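Local coordinates for methylaspartate ammonia-lyase (Citrobacter amalonaticus, PDB 1KKO), which catalyses the reversible, magnesium-dependent anti elimination of ammonia from (2S,3S)-3-methyl-L-aspartate, giving mesaconate in the methylaspartate route of glutamate degradation, at residues V189-H194 with T234-V239; L268-E273 with S300-V305; A290-L295 with S324-Q329. All blocks are in the same frame, centred on the assembly; numbering follows the deposited sequence.

How the contacts relate
All three contacts belong to the TIM barrel of an enolase-superfamily enzyme, and all are largely buried. Contacts 1 and 2 are pairings of parallel neighbours within the barrel sheet, held by backbone hydrogen bonds; they adjoin each other, because strand 234-238 also pairs with strand 270-273. Contact 3 is smaller and lies farther out, where helix 281-298, the crossover of the unit in contact 2, meets the loop entering strand 327-330. Its centre is about 9 Å from that of contact 2. The chemistry follows position: catalytic and metal-binding side chains end the strands of contacts 1 and 2, whereas contact 3, though its strand carries a substrate-binding glutamine, touches through a threonine and a histidine.

Contact 1: residues V189-H194 with T234-V239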
ATOM      1  N   VAL A 189       5.548  -2.171  15.766  1.00 13.40           N
ATOM      2  CA  VAL A 189       4.809  -3.339  15.307  1.00 13.70           C
ATOM      3  C   VAL A 189       4.764  -4.429  16.379  1.00 13.36           C
ATOM      4  O   VAL A 189       5.762  -4.701  17.047  1.00 14.17           O
ATOM      5  CB  VAL A 189       5.378  -3.835  13.973  1.00 13.97           C
ATOM      6  CG1 VAL A 189       4.690  -5.097  13.507  1.00 15.52           C
ATOM      7  CG2 VAL A 189       5.211  -2.748  12.926  1.00 15.44           C
ATOM      8  N   ASP A 190       3.606  -5.053  16.550  1.00 12.80           N
ATOM      9  CA  ASP A 190       3.420  -6.029  17.627  1.00 12.87           C
ATOM     10  C   ASP A 190       4.209  -7.322  17.445  1.00 12.73           C
ATOM     11  O   ASP A 190       4.669  -7.908  18.424  1.00 13.29           O
ATOM     12  CB  ASP A 190       1.948  -6.418  17.763  1.00 12.95           C
ATOM     13  CG  ASP A 190       1.020  -5.230  17.882  1.00 14.03           C
ATOM     14  OD1 ASP A 190       1.227  -4.377  18.772  1.00 16.28           O
ATOM     15  OD2 ASP A 190       0.038  -5.098  17.131  1.00 13.66           O
ATOM     16  N   VAL A 191       4.314  -7.793  16.204  1.00 12.16           N
ATOM     17  CA  VAL A 191       4.937  -9.068  15.892  1.00 11.94           C
ATOM     18  C   VAL A 191       5.770  -8.873  14.628  1.00 11.30           C
ATOM     19  O   VAL A 191       5.316  -8.219  13.687  1.00 12.08           O
ATOM     20  CB  VAL A 191       3.874 -10.156  15.652  1.00 11.52           C
ATOM     21  CG1 VAL A 191       4.540 -11.531  15.528  1.00 11.39           C
ATOM     22  CG2 VAL A 191       2.821 -10.162  16.764  1.00 12.29           C
ATOM     23  N   LEU A 192       6.958  -9.462  14.571  1.00 12.10           N
ATOM     24  CA  LEU A 192       7.849  -9.213  13.451  1.00 12.32           C
ATOM     25  C   LEU A 192       8.912 -10.286  13.421  1.00 12.33           C
ATOM     26  O   LEU A 192       9.132 -10.948  14.436  1.00 12.54           O
ATOM     27  CB  LEU A 192       8.504  -7.832  13.596  1.00 12.75           C
ATOM     28  CG  LEU A 192       9.572  -7.655  14.676  1.00 14.11           C
ATOM     29  CD1 LEU A 192      10.357  -6.378  14.420  1.00 14.86           C
ATOM     30  CD2 LEU A 192       9.002  -7.676  16.090  1.00 14.27           C
ATOM     31  N   PRO A 193       9.656 -10.416  12.326  1.00 12.18           N
ATOM     32  CA  PRO A 193       9.533  -9.687  11.065  1.00 12.32           C
ATOM     33  C   PRO A 193       9.369 -10.610   9.854  1.00 11.90           C
ATOM     34  O   PRO A 193       9.543 -10.138   8.725  1.00 11.97           O
ATOM     35  CB  PRO A 193      10.914  -9.070  10.964  1.00 12.81           C
ATOM     36  CG  PRO A 193      11.790 -10.261  11.383  1.00 13.01           C
ATOM     37  CD  PRO A 193      10.967 -11.075  12.384  1.00 12.57           C
ATOM     38  N   HIS A 194       9.063 -11.884  10.099  1.00 11.85           N
ATOM     39  CA  HIS A 194       8.950 -12.925   9.082  1.00 12.36           C
ATOM     40  C   HIS A 194      10.330 -13.371   8.547  1.00 12.57           C
ATOM     41  O   HIS A 194      10.698 -14.551   8.685  1.00 13.07           O
ATOM     42  CB  HIS A 194       7.969 -12.520   7.974  1.00 12.45           C
ATOM     43  CG  HIS A 194       7.752 -13.584   6.955  1.00 13.49           C
ATOM     44  ND1 HIS A 194       6.609 -14.350   6.874  1.00 15.89           N
ATOM     45  CD2 HIS A 194       8.559 -14.000   5.953  1.00 12.14           C
ATOM     46  CE1 HIS A 194       6.731 -15.194   5.863  1.00 13.97           C
ATOM     47  NE2 HIS A 194       7.897 -14.988   5.278  1.00 15.04           N
ATOM     48  N   THR A 234       6.641  -9.703  19.840  1.00 14.52           N
ATOM     49  CA  THR A 234       6.845 -11.125  19.596  1.00 14.43           C
ATOM     50  C   THR A 234       7.614 -11.316  18.302  1.00 13.75           C
ATOM     51  O   THR A 234       7.395 -10.587  17.335  1.00 13.49           O
ATOM     52  CB  THR A 234       5.487 -11.816  19.510  1.00 14.52           C
ATOM     53  OG1 THR A 234       4.933 -11.875  20.825  1.00 15.73           O
ATOM     54  CG2 THR A 234       5.593 -13.269  19.057  1.00 14.55           C
ATOM     55  N   LEU A 235       8.522 -12.286  18.292  1.00 13.76           N
ATOM     56  CA  LEU A 235       9.287 -12.627  17.101  1.00 13.58           C
ATOM     57  C   LEU A 235       8.624 -13.798  16.397  1.00 13.07           C
ATOM     58  O   LEU A 235       8.245 -14.782  17.024  1.00 13.76           O
ATOM     59  CB  LEU A 235      10.724 -12.979  17.472  1.00 14.01           C
ATOM     60  CG  LEU A 235      11.434 -11.953  18.357  1.00 15.24           C
ATOM     61  CD1 LEU A 235      12.882 -12.385  18.553  1.00 16.32           C
ATOM     62  CD2 LEU A 235      11.342 -10.554  17.758  1.00 15.62           C
ATOM     63  N   HIS A 236       8.473 -13.683  15.083  1.00 12.93           N
ATOM     64  CA  HIS A 236       7.813 -14.709  14.282  1.00 12.32           C
ATOM     65  C   HIS A 236       8.599 -14.754  12.985  1.00 12.18           C
ATOM     66  O   HIS A 236       8.670 -13.770  12.246  1.00 12.61           O
ATOM     67  CB  HIS A 236       6.353 -14.303  14.095  1.00 12.33           C
ATOM     68  CG  HIS A 236       5.520 -15.212  13.249  1.00 12.29           C
ATOM     69  ND1 HIS A 236       4.164 -15.340  13.449  1.00 13.08           N
ATOM     70  CD2 HIS A 236       5.814 -15.965  12.164  1.00 12.65           C
ATOM     71  CE1 HIS A 236       3.660 -16.135  12.523  1.00 12.26           C
ATOM     72  NE2 HIS A 236       4.638 -16.525  11.726  1.00 13.45           N
ATOM     73  N   ILE A 237       9.240 -15.891  12.745  1.00 12.50           N
ATOM     74  CA  ILE A 237      10.107 -16.080  11.598  1.00 12.94           C
ATOM     75  C   ILE A 237       9.652 -17.303  10.821  1.00 12.79           C
ATOM     76  O   ILE A 237       9.384 -18.346  11.405  1.00 12.87           O
ATOM     77  CB  ILE A 237      11.567 -16.236  12.076  1.00 13.24           C
ATOM     78  CG1 ILE A 237      12.050 -14.921  12.709  1.00 14.28           C
ATOM     79  CG2 ILE A 237      12.471 -16.675  10.925  1.00 14.10           C
ATOM     80  CD1 ILE A 237      13.364 -15.029  13.481  1.00 16.01           C
ATOM     81  N   ASP A 238       9.535 -17.147   9.503  1.00 12.76           N
ATOM     82  CA  ASP A 238       9.091 -18.211   8.606  1.00 13.15           C
ATOM     83  C   ASP A 238      10.305 -18.795   7.905  1.00 13.38           C
ATOM     84  O   ASP A 238      11.057 -18.079   7.219  1.00 13.55           O
ATOM     85  CB  ASP A 238       8.120 -17.643   7.569  1.00 13.78           C
ATOM     86  CG  ASP A 238       7.393 -18.710   6.756  1.00 15.07           C
ATOM     87  OD1 ASP A 238       7.781 -19.916   6.740  1.00 16.17           O
ATOM     88  OD2 ASP A 238       6.385 -18.377   6.078  1.00 17.78           O
ATOM     89  N   VAL A 239      10.486 -20.099   8.072  1.00 13.46           N
ATOM     90  CA  VAL A 239      11.663 -20.780   7.542  1.00 13.90           C
ATOM     91  C   VAL A 239      11.410 -21.709   6.361  1.00 14.03           C
ATOM     92  O   VAL A 239      12.318 -22.413   5.931  1.00 14.25           O
ATOM     93  CB  VAL A 239      12.419 -21.511   8.652  1.00 13.96           C
ATOM     94  CG1 VAL A 239      12.762 -20.546   9.771  1.00 14.51           C
ATOM     95  CG2 VAL A 239      11.606 -22.675   9.198  1.00 14.45           C
TER
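Val-191 to His-194 and Thr-234 to Asp-238 run side by side as neighbouring parallel strands of the TIM barrel, joined mainly by backbone hydrogen bonds. Five alternate in direction, from Thr-234 N to Asp-190 O at 3.0 Å through to Asp-238 N to His-194 O, also 3.0 Å. Despite the cis peptide before Pro-193, whose nitrogen has no hydrogen to give, His-194 N still reaches His-236 O (2.9 Å).

Apolar side chains add to this on both faces of the sheet: Val-191 CG1 leans against His-236 CB at 3.6 Å, and the CD2 methyls of Leu-192 and Leu-235 lie 4.1 Å apart.

At the C-terminal ends, where the active site of such barrels lies, His-194 and Asp-238 both hold CG anti to the backbone N (chi1 -176° and -169°), which lays their side chains alongside each other. Asp-238 CB makes a CH-pi contact over one face of the His-194 ring, 3.6 Å from its centroid and offset to the rim; Asp-238 OD2 lies 3.2 Å from His-194 CE1, with ring and carboxylate planes 68° apart. This sets a magnesium ligand beside the transition-state stabiliser, whose NE2 bonds Tyr-240 OH.

Helices 179-186 and 209-225 pack against Pro-193, and strand 270-273 continues the sheet beyond strand 234-238.

Contact 2: residues L268-E273 with S300-V305; sequences LPLYIE and SGVKIV
Tyr-271 and Lys-303 both place CG opposite the carbonyl carbon (chi1 -77° and -69°), which sends the two side chains the same way from paired positions on parallel strands. The extended lysine runs along the phenol: its CB lies over one face of the ring, 4.0 Å from the centroid, CD passes 3.4 Å from Tyr-271 CZ, and NZ reaches Tyr-271 OH in a 3.2 Å hydrogen bond. Val-305 CG2 meets the same ring at its edge. Glu-273 CB packs on Val-305 CB at 3.7 Å.

The backbones are joined by three hydrogen bonds, the straightest from Lys-303 N to Leu-270 O (3.1 Å, 173° at the hydrogen). Where the strands open at their N-terminal ends, a water donates to both Leu-270 O and Gly-301 O.

This is the strand pair of a right-handed beta-alpha-beta crossover through helix 281-298. Glu-273, a magnesium ligand, is held by His-236 and Gln-329, while Glu-354 makes a salt bridge to Lys-303 NZ and a hydrogen bond to Tyr-271 OH. Lysine, tyrosine and Glu-354 thus form a triangle of polar contacts; the ammonium probably offsets the carboxylate's charge, and these bonds, with the lysine chain over its face, help to fix the phenol.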
ATOM      1  N   LEU A 268      12.000 -12.145  24.363  1.00 19.53           N
ATOM      2  CA  LEU A 268      10.896 -11.875  23.450  1.00 18.43           C
ATOM      3  C   LEU A 268      10.323 -13.222  23.020  1.00 17.74           C
ATOM      4  O   LEU A 268      11.085 -14.116  22.668  1.00 18.73           O
ATOM      5  CB  LEU A 268      11.403 -11.095  22.235  1.00 18.47           C
ATOM      6  CG  LEU A 268      12.116  -9.775  22.559  1.00 18.93           C
ATOM      7  CD1 LEU A 268      12.701  -9.121  21.314  1.00 19.42           C
ATOM      8  CD2 LEU A 268      11.182  -8.819  23.265  1.00 19.28           C
ATOM      9  N   PRO A 269       9.003 -13.393  23.043  1.00 17.01           N
ATOM     10  CA  PRO A 269       8.416 -14.667  22.617  1.00 16.89           C
ATOM     11  C   PRO A 269       8.813 -14.993  21.191  1.00 15.99           C
ATOM     12  O   PRO A 269       8.908 -14.082  20.370  1.00 15.94           O
ATOM     13  CB  PRO A 269       6.913 -14.421  22.712  1.00 17.09           C
ATOM     14  CG  PRO A 269       6.747 -13.240  23.606  1.00 17.84           C
ATOM     15  CD  PRO A 269       7.978 -12.416  23.449  1.00 17.12           C
ATOM     16  N   LEU A 270       9.051 -16.265  20.906  1.00 15.41           N
ATOM     17  CA  LEU A 270       9.504 -16.682  19.593  1.00 14.97           C
ATOM     18  C   LEU A 270       8.576 -17.716  18.982  1.00 14.31           C
ATOM     19  O   LEU A 270       8.183 -18.689  19.626  1.00 14.38           O
ATOM     20  CB  LEU A 270      10.932 -17.236  19.676  1.00 15.38           C
ATOM     21  CG  LEU A 270      11.551 -17.751  18.377  1.00 15.77           C
ATOM     22  CD1 LEU A 270      11.748 -16.613  17.375  1.00 15.85           C
ATOM     23  CD2 LEU A 270      12.878 -18.445  18.664  1.00 16.39           C
ATOM     24  N   TYR A 271       8.233 -17.465  17.717  1.00 13.49           N
ATOM     25  CA  TYR A 271       7.443 -18.369  16.906  1.00 13.20           C
ATOM     26  C   TYR A 271       8.222 -18.701  15.638  1.00 12.89           C
ATOM     27  O   TYR A 271       8.788 -17.798  15.004  1.00 13.13           O
ATOM     28  CB  TYR A 271       6.147 -17.699  16.479  1.00 13.11           C
ATOM     29  CG  TYR A 271       5.072 -17.607  17.533  1.00 12.30           C
ATOM     30  CD1 TYR A 271       5.199 -16.755  18.615  1.00 12.42           C
ATOM     31  CD2 TYR A 271       3.921 -18.364  17.435  1.00 11.58           C
ATOM     32  CE1 TYR A 271       4.203 -16.671  19.588  1.00 12.55           C
ATOM     33  CE2 TYR A 271       2.902 -18.267  18.383  1.00 13.21           C
ATOM     34  CZ  TYR A 271       3.052 -17.417  19.450  1.00 12.38           C
ATOM     35  OH  TYR A 271       2.043 -17.322  20.392  1.00 13.61           O
ATOM     36  N   ILE A 272       8.237 -19.982  15.271  1.00 13.06           N
ATOM     37  CA  ILE A 272       8.862 -20.422  14.031  1.00 13.22           C
ATOM     38  C   ILE A 272       7.791 -21.036  13.144  1.00 12.43           C
ATOM     39  O   ILE A 272       7.157 -22.018  13.514  1.00 13.46           O
ATOM     40  CB  ILE A 272       9.974 -21.456  14.299  1.00 14.02           C
ATOM     41  CG1 ILE A 272      11.100 -20.853  15.145  1.00 15.50           C
ATOM     42  CG2 ILE A 272      10.509 -22.019  12.970  1.00 15.00           C
ATOM     43  CD1 ILE A 272      11.861 -19.705  14.502  1.00 15.42           C
ATOM     44  N   GLU A 273       7.571 -20.419  11.991  1.00 12.40           N
ATOM     45  CA  GLU A 273       6.568 -20.882  11.043  1.00 12.43           C
ATOM     46  C   GLU A 273       7.188 -21.780   9.983  1.00 12.72           C
ATOM     47  O   GLU A 273       8.298 -21.527   9.511  1.00 13.49           O
ATOM     48  CB  GLU A 273       5.853 -19.684  10.399  1.00 12.87           C
ATOM     49  CG  GLU A 273       4.754 -20.083   9.423  1.00 13.25           C
ATOM     50  CD  GLU A 273       3.844 -18.940   9.019  1.00 15.59           C
ATOM     51  OE1 GLU A 273       4.164 -17.769   9.282  1.00 15.30           O
ATOM     52  OE2 GLU A 273       2.794 -19.224   8.412  1.00 20.01           O
ATOM     53  N   SER A 300      10.495 -26.257  26.201  1.00 23.77           N
ATOM     54  CA  SER A 300      10.750 -25.057  25.408  1.00 22.49           C
ATOM     55  C   SER A 300       9.558 -24.109  25.386  1.00 21.32           C
ATOM     56  O   SER A 300       8.413 -24.535  25.352  1.00 21.05           O
ATOM     57  CB  SER A 300      11.081 -25.438  23.969  1.00 22.34           C
ATOM     58  OG  SER A 300      11.348 -24.274  23.196  1.00 21.20           O
ATOM     59  N   GLY A 301       9.845 -22.815  25.366  1.00 20.37           N
ATOM     60  CA  GLY A 301       8.798 -21.817  25.252  1.00 19.61           C
ATOM     61  C   GLY A 301       8.593 -21.371  23.812  1.00 18.74           C
ATOM     62  O   GLY A 301       7.766 -20.496  23.553  1.00 19.21           O
ATOM     63  N   VAL A 302       9.334 -21.967  22.883  1.00 17.57           N
ATOM     64  CA  VAL A 302       9.230 -21.596  21.472  1.00 16.66           C
ATOM     65  C   VAL A 302       8.033 -22.302  20.853  1.00 16.14           C
ATOM     66  O   VAL A 302       7.790 -23.474  21.101  1.00 16.43           O
ATOM     67  CB  VAL A 302      10.506 -21.946  20.679  1.00 16.70           C
ATOM     68  CG1 VAL A 302      10.382 -21.476  19.226  1.00 15.95           C
ATOM     69  CG2 VAL A 302      11.738 -21.327  21.321  1.00 17.88           C
ATOM     70  N   LYS A 303       7.288 -21.581  20.022  1.00 14.97           N
ATOM     71  CA  LYS A 303       6.093 -22.136  19.403  1.00 14.49           C
ATOM     72  C   LYS A 303       6.273 -22.332  17.902  1.00 13.73           C
ATOM     73  O   LYS A 303       7.079 -21.650  17.294  1.00 14.33           O
ATOM     74  CB  LYS A 303       4.903 -21.218  19.679  1.00 14.34           C
ATOM     75  CG  LYS A 303       4.479 -21.224  21.148  1.00 15.76           C
ATOM     76  CD  LYS A 303       3.360 -20.238  21.396  1.00 15.62           C
ATOM     77  CE  LYS A 303       2.888 -20.230  22.831  1.00 16.34           C
ATOM     78  NZ  LYS A 303       1.934 -19.108  23.040  1.00 17.04           N
ATOM     79  N   ILE A 304       5.537 -23.275  17.325  1.00 13.79           N
ATOM     80  CA  ILE A 304       5.586 -23.482  15.874  1.00 13.96           C
ATOM     81  C   ILE A 304       4.222 -23.214  15.242  1.00 13.47           C
ATOM     82  O   ILE A 304       3.163 -23.380  15.865  1.00 13.66           O
ATOM     83  CB  ILE A 304       6.165 -24.868  15.457  1.00 15.15           C
ATOM     84  CG1 ILE A 304       5.316 -26.022  15.984  1.00 15.49           C
ATOM     85  CG2 ILE A 304       7.627 -24.975  15.890  1.00 16.28           C
ATOM     86  CD1 ILE A 304       5.651 -27.367  15.346  1.00 16.25           C
ATOM     87  N   VAL A 305       4.291 -22.776  13.988  1.00 12.79           N
ATOM     88  CA  VAL A 305       3.136 -22.366  13.217  1.00 12.35           C
ATOM     89  C   VAL A 305       3.017 -23.212  11.950  1.00 12.72           C
ATOM     90  O   VAL A 305       3.966 -23.303  11.167  1.00 13.29           O
ATOM     91  CB  VAL A 305       3.271 -20.889  12.789  1.00 12.29           C
ATOM     92  CG1 VAL A 305       1.973 -20.400  12.149  1.00 12.34           C
ATOM     93  CG2 VAL A 305       3.652 -20.016  13.961  1.00 12.66           C
TER
HETATM   94  O   HOH W   1       6.502 -18.535  21.942  1.00 17.91           O
HETATM   95  O   HOH W   2       9.811 -18.060  23.107  1.00 22.27           O

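Contact 3: residues A290-L295 with S324-Q329; sequences AITKEL and SCHMVQ
Thr-292 meets the loop of Ser-324 to His-326 with both branches of its side chain, and its first torsion decides which branch goes where. With chi1 at -64°, OG1 is anti to the residue's own carbonyl carbon and CG2 anti to its backbone N. The hydroxyl oxygen comes within 2.8 Å of Ser-324 O and is also within hydrogen-bonding range of Leu-288 O, one turn back in the same helix, so its one proton has two carbonyl acceptors within reach. It further rests 3.4 Å from Cys-325 CA.

The methyl branch turns instead to the imidazole. Thr-292 CG2 is 4.0 Å from His-326 CE1, and the two side chains pass alongside with their ends running contrary ways. His-326 has chi1 -53° and chi2 89°, a setting that stands the ring roughly crosswise to its CA-CB-CG plane and brings CE1 and NE2 up to the helix. Leu-295 CD1 adds a contact at the ring edge, 4.2 Å from His-326 CE1.

Both ring nitrogens have partners. His-326 NE2 binds a water in the ring plane at 2.8 Å, which makes only a weak bond to Thr-292 O; ND1 accepts from the backbone N of Ile-304. Together these bonds probably help to fix the ring's rotation.

Helix 281-298 here packs on the barrel's outer side, where Ile-304 of strand 303-306 touches Ile-291, Thr-292 and Leu-295. The loop leads into strand 327-330, which carries substrate-binding Gln-329, itself not touching the helix, and is the next neighbour of strand 303-306; the contact ties a crossover helix to the strand beyond its own unit.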
ATOM      1  N   ALA A 290       4.936 -34.277  15.937  1.00 16.54           N
ATOM      2  CA  ALA A 290       6.165 -34.791  16.524  1.00 16.79           C
ATOM      3  C   ALA A 290       7.108 -33.687  17.005  1.00 16.76           C
ATOM      4  O   ALA A 290       7.718 -33.803  18.061  1.00 17.56           O
ATOM      5  CB  ALA A 290       6.864 -35.709  15.550  1.00 17.10           C
ATOM      6  N   ILE A 291       7.242 -32.601  16.241  1.00 15.94           N
ATOM      7  CA  ILE A 291       8.082 -31.497  16.690  1.00 16.53           C
ATOM      8  C   ILE A 291       7.493 -30.872  17.958  1.00 16.98           C
ATOM      9  O   ILE A 291       8.228 -30.563  18.899  1.00 17.11           O
ATOM     10  CB  ILE A 291       8.261 -30.427  15.583  1.00 16.28           C
ATOM     11  CG1 ILE A 291       9.009 -31.025  14.389  1.00 16.59           C
ATOM     12  CG2 ILE A 291       9.009 -29.210  16.128  1.00 16.26           C
ATOM     13  CD1 ILE A 291       8.966 -30.147  13.143  1.00 17.52           C
ATOM     14  N   THR A 292       6.179 -30.663  17.960  1.00 17.97           N
ATOM     15  CA  THR A 292       5.495 -30.085  19.107  1.00 19.11           C
ATOM     16  C   THR A 292       5.728 -30.959  20.343  1.00 20.47           C
ATOM     17  O   THR A 292       6.064 -30.448  21.413  1.00 20.65           O
ATOM     18  CB  THR A 292       4.003 -29.953  18.781  1.00 18.94           C
ATOM     19  OG1 THR A 292       3.837 -29.021  17.700  1.00 18.78           O
ATOM     20  CG2 THR A 292       3.222 -29.321  19.938  1.00 20.18           C
ATOM     21  N   LYS A 293       5.585 -32.270  20.171  1.00 21.42           N
ATOM     22  CA  LYS A 293       5.807 -33.218  21.266  1.00 22.67           C
ATOM     23  C   LYS A 293       7.197 -33.046  21.862  1.00 22.86           C
ATOM     24  O   LYS A 293       7.363 -32.991  23.086  1.00 23.23           O
ATOM     25  CB  LYS A 293       5.642 -34.652  20.764  1.00 23.37           C
ATOM     26  CG  LYS A 293       5.679 -35.710  21.863  1.00 25.77           C
ATOM     27  CD  LYS A 293       5.743 -37.121  21.294  1.00 28.82           C
ATOM     28  CE  LYS A 293       5.739 -38.169  22.397  1.00 30.75           C
ATOM     29  NZ  LYS A 293       6.073 -39.523  21.884  1.00 32.32           N
ATOM     30  N   GLU A 294       8.217 -32.975  21.014  1.00 22.88           N
ATOM     31  CA  GLU A 294       9.578 -32.822  21.518  1.00 23.20           C
ATOM     32  C   GLU A 294       9.829 -31.450  22.164  1.00 23.53           C
ATOM     33  O   GLU A 294      10.551 -31.359  23.158  1.00 23.58           O
ATOM     34  CB  GLU A 294      10.608 -33.124  20.425  1.00 23.47           C
ATOM     35  CG  GLU A 294      12.061 -33.015  20.869  1.00 24.53           C
ATOM     36  CD  GLU A 294      12.500 -34.083  21.861  1.00 26.50           C
ATOM     37  OE1 GLU A 294      11.718 -35.008  22.168  1.00 26.97           O
ATOM     38  OE2 GLU A 294      13.650 -33.984  22.339  1.00 28.44           O
ATOM     39  N   LEU A 295       9.241 -30.384  21.618  1.00 23.72           N
ATOM     40  CA  LEU A 295       9.404 -29.054  22.209  1.00 23.91           C
ATOM     41  C   LEU A 295       8.898 -29.056  23.647  1.00 24.79           C
ATOM     42  O   LEU A 295       9.541 -28.515  24.556  1.00 24.73           O
ATOM     43  CB  LEU A 295       8.659 -28.005  21.383  1.00 23.34           C
ATOM     44  CG  LEU A 295       9.358 -27.608  20.081  1.00 21.79           C
ATOM     45  CD1 LEU A 295       8.458 -26.704  19.252  1.00 20.83           C
ATOM     46  CD2 LEU A 295      10.671 -26.928  20.358  1.00 21.87           C
ATOM     47  N   SER A 324      -1.431 -30.490  16.354  1.00 15.19           N
ATOM     48  CA  SER A 324      -0.180 -30.586  15.625  1.00 15.63           C
ATOM     49  C   SER A 324       0.832 -29.480  15.875  1.00 15.56           C
ATOM     50  O   SER A 324       2.021 -29.675  15.622  1.00 16.71           O
ATOM     51  CB  SER A 324      -0.479 -30.689  14.134  1.00 16.14           C
ATOM     52  OG  SER A 324      -1.133 -29.525  13.665  1.00 16.60           O
ATOM     53  N   CYS A 325       0.382 -28.336  16.376  1.00 14.32           N
ATOM     54  CA  CYS A 325       1.244 -27.174  16.510  1.00 14.55           C
ATOM     55  C   CYS A 325       0.529 -26.154  17.370  1.00 13.77           C
ATOM     56  O   CYS A 325      -0.610 -26.373  17.762  1.00 14.63           O
ATOM     57  CB  CYS A 325       1.539 -26.585  15.129  1.00 15.57           C
ATOM     58  SG  CYS A 325       0.065 -26.232  14.188  1.00 17.23           S
ATOM     59  N   HIS A 326       1.193 -25.053  17.667  1.00 13.04           N
ATOM     60  CA  HIS A 326       0.623 -24.054  18.558  1.00 13.17           C
ATOM     61  C   HIS A 326      -0.262 -23.045  17.870  1.00 12.76           C
ATOM     62  O   HIS A 326      -1.154 -22.488  18.490  1.00 12.93           O
ATOM     63  CB  HIS A 326       1.748 -23.314  19.261  1.00 13.47           C
ATOM     64  CG  HIS A 326       2.712 -24.228  19.935  1.00 15.09           C
ATOM     65  ND1 HIS A 326       3.817 -24.736  19.290  1.00 15.32           N
ATOM     66  CD2 HIS A 326       2.722 -24.759  21.181  1.00 16.35           C
ATOM     67  CE1 HIS A 326       4.469 -25.538  20.112  1.00 15.75           C
ATOM     68  NE2 HIS A 326       3.831 -25.564  21.267  1.00 17.34           N
HETATM   69  N   MSE A 327       0.010 -22.804  16.592  1.00 12.04           N
HETATM   70  CA  MSE A 327      -0.661 -21.770  15.823  1.00 12.48           C
HETATM   71  C   MSE A 327      -0.749 -22.236  14.387  1.00 12.29           C
HETATM   72  O   MSE A 327       0.122 -22.965  13.922  1.00 12.52           O
HETATM   73  CB  MSE A 327       0.164 -20.486  15.898  1.00 12.49           C
HETATM   74  CG  MSE A 327      -0.370 -19.323  15.093  1.00 13.19           C
HETATM   75 SE   MSE A 327       0.761 -17.747  15.269  1.00 18.16          SE
HETATM   76  CE  MSE A 327      -0.184 -16.882  16.702  1.00 15.43           C
ATOM     77  N   VAL A 328      -1.814 -21.840  13.696  1.00 12.36           N
ATOM     78  CA  VAL A 328      -1.966 -22.138  12.280  1.00 13.29           C
ATOM     79  C   VAL A 328      -2.161 -20.852  11.490  1.00 12.77           C
ATOM     80  O   VAL A 328      -2.914 -19.979  11.913  1.00 12.80           O
ATOM     81  CB  VAL A 328      -3.179 -23.049  11.985  1.00 14.10           C
ATOM     82  CG1 VAL A 328      -2.948 -24.454  12.493  1.00 15.57           C
ATOM     83  CG2 VAL A 328      -4.429 -22.495  12.563  1.00 15.81           C
ATOM     84  N   GLN A 329      -1.480 -20.734  10.351  1.00 12.29           N
ATOM     85  CA  GLN A 329      -1.750 -19.614   9.442  1.00 12.23           C
ATOM     86  C   GLN A 329      -2.980 -19.923   8.583  1.00 11.70           C
ATOM     87  O   GLN A 329      -2.943 -20.806   7.720  1.00 12.03           O
ATOM     88  CB  GLN A 329      -0.585 -19.236   8.510  1.00 12.82           C
ATOM     89  CG  GLN A 329      -1.054 -17.993   7.708  1.00 12.64           C
ATOM     90  CD  GLN A 329      -0.118 -17.379   6.688  1.00 12.86           C
ATOM     91  OE1 GLN A 329      -0.580 -16.586   5.851  1.00 12.72           O
ATOM     92  NE2 GLN A 329       1.162 -17.733   6.724  1.00 13.71           N
TER
HETATM   93  O   HOH W   3       5.390 -27.328  22.714  1.00 27.43           O